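Long-range contact in NADPH-flavin oxidoreductase (Helicobacter pylori, PDB 2H0U), which probably uses NADPH or NADH to reduce flavin or nitrogen-containing compounds through a bound flavin mononucleotide, as a member of the nitroreductase family: residues Ile82-Lys87 against Phe186-Met191. Numbering follows the deposited sequence.
Sequences IYLARK and FGVSVM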
ATOM      1  N   ILE A  82      -1.597   7.949 -12.660  1.00 10.29           N
ATOM      2  CA  ILE A  82      -1.241   6.578 -12.994  1.00  9.13           C
ATOM      3  C   ILE A  82       0.082   6.307 -12.297  1.00  9.51           C
ATOM      4  O   ILE A  82       1.117   6.985 -12.583  1.00  8.96           O
ATOM      5  CB  ILE A  82      -1.088   6.369 -14.517  1.00  9.10           C
ATOM      6  CG1 ILE A  82      -2.433   6.715 -15.217  1.00  9.45           C
ATOM      7  CG2 ILE A  82      -0.617   4.915 -14.810  1.00  7.93           C
ATOM      8  CD1 ILE A  82      -2.382   6.822 -16.820  1.00 10.22           C
ATOM      9  N   TYR A  83       0.051   5.348 -11.372  1.00  8.29           N
ATOM     10  CA  TYR A  83       1.253   4.964 -10.613  1.00  7.87           C
ATOM     11  C   TYR A  83       1.997   3.885 -11.378  1.00  7.74           C
ATOM     12  O   TYR A  83       1.426   2.844 -11.666  1.00  8.13           O
ATOM     13  CB  TYR A  83       0.876   4.417  -9.227  1.00  8.31           C
ATOM     14  CG  TYR A  83       0.175   5.468  -8.391  1.00  8.30           C
ATOM     15  CD1 TYR A  83       0.902   6.229  -7.442  1.00  6.44           C
ATOM     16  CD2 TYR A  83      -1.200   5.680  -8.528  1.00  7.77           C
ATOM     17  CE1 TYR A  83       0.269   7.230  -6.678  1.00  5.87           C
ATOM     18  CE2 TYR A  83      -1.869   6.676  -7.733  1.00  9.22           C
ATOM     19  CZ  TYR A  83      -1.126   7.415  -6.823  1.00  7.42           C
ATOM     20  OH  TYR A  83      -1.750   8.383  -6.070  1.00  8.17           O
ATOM     21  N   LEU A  84       3.246   4.166 -11.736  1.00  7.53           N
ATOM     22  CA  LEU A  84       4.127   3.167 -12.353  1.00  7.67           C
ATOM     23  C   LEU A  84       5.083   2.617 -11.304  1.00  7.49           C
ATOM     24  O   LEU A  84       5.468   3.320 -10.353  1.00  8.17           O
ATOM     25  CB  LEU A  84       4.939   3.766 -13.508  1.00  7.02           C
ATOM     26  CG  LEU A  84       4.235   4.653 -14.561  1.00  9.14           C
ATOM     27  CD1 LEU A  84       5.348   5.190 -15.506  1.00  8.62           C
ATOM     28  CD2 LEU A  84       3.096   3.886 -15.285  1.00  8.35           C
ATOM     29  N   ALA A  85       5.421   1.342 -11.470  1.00  8.61           N
ATOM     30  CA  ALA A  85       6.385   0.636 -10.632  1.00  8.66           C
ATOM     31  C   ALA A  85       7.507   0.112 -11.544  1.00  9.81           C
ATOM     32  O   ALA A  85       7.273  -0.239 -12.732  1.00  9.70           O
ATOM     33  CB  ALA A  85       5.705  -0.492  -9.909  1.00  8.44           C
ATOM     34  N   ARG A  86       8.740   0.180 -11.053  1.00 10.48           N
ATOM     35  CA  ARG A  86       9.858  -0.278 -11.869  1.00 10.97           C
ATOM     36  C   ARG A  86       9.971  -1.806 -11.915  1.00 10.84           C
ATOM     37  O   ARG A  86       9.657  -2.517 -10.944  1.00 10.91           O
ATOM     38  CB  ARG A  86      11.160   0.321 -11.343  1.00 11.16           C
ATOM     39  CG  ARG A  86      11.335   1.783 -11.718  1.00 12.55           C
ATOM     40  CD  ARG A  86      12.682   2.299 -11.264  1.00 14.40           C
ATOM     41  NE  ARG A  86      12.815   3.733 -11.546  1.00 15.42           N
ATOM     42  CZ  ARG A  86      13.298   4.233 -12.677  1.00 19.99           C
ATOM     43  NH1 ARG A  86      13.661   3.422 -13.662  1.00 16.72           N
ATOM     44  NH2 ARG A  86      13.385   5.561 -12.829  1.00 20.51           N
ATOM     45  N   LYS A  87      10.420  -2.286 -13.059  1.00 11.43           N
ATOM     46  CA  LYS A  87      10.670  -3.685 -13.311  1.00 13.63           C
ATOM     47  C   LYS A  87      12.129  -4.008 -13.042  1.00 13.89           C
ATOM     48  O   LYS A  87      13.003  -3.158 -13.272  1.00 13.15           O
ATOM     49  CB  LYS A  87      10.401  -3.950 -14.798  1.00 14.16           C
ATOM     50  CG  LYS A  87       8.938  -3.807 -15.140  1.00 14.19           C
ATOM     51  CD  LYS A  87       8.672  -4.154 -16.548  1.00 17.59           C
ATOM     52  CE  LYS A  87       7.155  -4.245 -16.733  1.00 18.80           C
ATOM     53  NZ  LYS A  87       6.779  -4.438 -18.155  1.00 20.48           N
ATOM     54  N   PHE A 186       9.416   0.039 -16.686  1.00 12.99           N
ATOM     55  CA  PHE A 186       8.222   0.260 -15.831  1.00 12.61           C
ATOM     56  C   PHE A 186       7.047  -0.566 -16.303  1.00 12.31           C
ATOM     57  O   PHE A 186       6.930  -0.900 -17.488  1.00 12.10           O
ATOM     58  CB  PHE A 186       7.740   1.719 -15.921  1.00 13.04           C
ATOM     59  CG  PHE A 186       8.663   2.715 -15.298  1.00 14.46           C
ATOM     60  CD1 PHE A 186       8.569   2.995 -13.950  1.00 13.21           C
ATOM     61  CD2 PHE A 186       9.579   3.423 -16.075  1.00 17.62           C
ATOM     62  CE1 PHE A 186       9.405   3.934 -13.368  1.00 16.36           C
ATOM     63  CE2 PHE A 186      10.428   4.362 -15.492  1.00 17.11           C
ATOM     64  CZ  PHE A 186      10.322   4.621 -14.147  1.00 17.66           C
ATOM     65  N   GLY A 187       6.117  -0.797 -15.382  1.00 10.99           N
ATOM     66  CA  GLY A 187       4.793  -1.288 -15.741  1.00 10.48           C
ATOM     67  C   GLY A 187       3.784  -0.417 -15.014  1.00 10.90           C
ATOM     68  O   GLY A 187       4.120   0.270 -14.029  1.00 10.02           O
ATOM     69  N   VAL A 188       2.542  -0.414 -15.478  1.00 10.42           N
ATOM     70  CA  VAL A 188       1.507   0.300 -14.710  1.00 10.15           C
ATOM     71  C   VAL A 188       1.159  -0.520 -13.477  1.00 10.43           C
ATOM     72  O   VAL A 188       0.940  -1.737 -13.561  1.00  9.82           O
ATOM     73  CB  VAL A 188       0.234   0.545 -15.574  1.00 10.92           C
ATOM     74  CG1 VAL A 188      -0.920   1.137 -14.732  1.00 11.25           C
ATOM     75  CG2 VAL A 188       0.565   1.494 -16.774  1.00  9.89           C
ATOM     76  N   SER A 189       1.083   0.171 -12.341  1.00  9.93           N
ATOM     77  CA  SER A 189       0.846  -0.476 -11.055  1.00  9.49           C
ATOM     78  C   SER A 189      -0.604  -0.346 -10.602  1.00  9.52           C
ATOM     79  O   SER A 189      -1.272  -1.356 -10.322  1.00  7.44           O
ATOM     80  CB  SER A 189       1.840   0.065  -9.986  1.00  8.54           C
ATOM     81  OG  SER A 189       1.484  -0.466  -8.712  1.00 11.13           O
ATOM     82  N   VAL A 190      -1.100   0.887 -10.566  1.00  8.22           N
ATOM     83  CA  VAL A 190      -2.457   1.167 -10.050  1.00  9.40           C
ATOM     84  C   VAL A 190      -2.771   2.607 -10.456  1.00 10.27           C
ATOM     85  O   VAL A 190      -1.867   3.313 -10.962  1.00 10.05           O
ATOM     86  CB  VAL A 190      -2.540   0.922  -8.508  1.00  9.16           C
ATOM     87  CG1 VAL A 190      -1.623   1.904  -7.713  1.00  8.19           C
ATOM     88  CG2 VAL A 190      -4.001   0.869  -7.997  1.00  7.64           C
HETATM   89  N   MSE A 191      -4.029   3.020 -10.328  1.00  9.61           N
HETATM   90  CA  MSE A 191      -4.380   4.425 -10.578  1.00 11.33           C
HETATM   91  C   MSE A 191      -5.200   4.972  -9.406  1.00  9.17           C
HETATM   92  O   MSE A 191      -5.664   4.225  -8.556  1.00  8.30           O
HETATM   93  CB  MSE A 191      -5.161   4.576 -11.890  1.00 11.46           C
HETATM   94  CG  MSE A 191      -4.504   3.909 -13.082  1.00 12.00           C
HETATM   95 SE   MSE A 191      -5.663   4.165 -14.649  1.00 21.17          SE
HETATM   96  CE  MSE A 191      -4.600   3.063 -15.885  1.00 12.25           C
TER
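With CG of R86 beside its own backbone N (chi1 -76°) and the chain extended from there to NE, the arginine runs alongside F186, whose CG takes the same rotation (chi1 -69°). R86 CG lies 3.3 Å from F186 CE1, and F186 CZ sits over the centre of the guanidinium face. The two planes are 44° apart, so the groups meet obliquely and do not form a parallel stack. L84 crosses the same phenyl at about a right angle, CD1 over one ring face and CB 3.7 Å from F186 CD1. I82 CG2 also reaches V188 CG1, at 3.8 Å; helix 168-178 packs on V188 and M191.

The backbones are antiparallel neighbours in the central pair of the four-stranded sheet. A85 and G187 form a reciprocal pair, A85 N to G187 O at 3.1 Å and G187 N to A85 O at 2.9 Å. One residue is then gained on 186-191: Y83 O accepts S189 N at 2.8 Å and, weakly, V190 N at 3.4 Å, which defines a classic beta bulge. Y83 N closes the pattern on V190 O at 2.8 Å. That carbonyl oxygen also lies at the edge of the tyrosine ring, near its plane.

The bulge turns S189 toward 82-87, bringing its CB against A85 CB, while its buried OG is hydrogen-bonded to the hydroxyls of S139 and T142 of helix 131-155. V190, the other bulge residue, packs on Y143 of that helix and lies close to FMN and the FMN-binding E164. The contact therefore sets apolar groups and a phenyl flanked by the arginine, from I82, R86 and F186, on one face of the sheet, and on the other the S189 hydroxyl, its hydrogen bonding satisfied by helix 131-155.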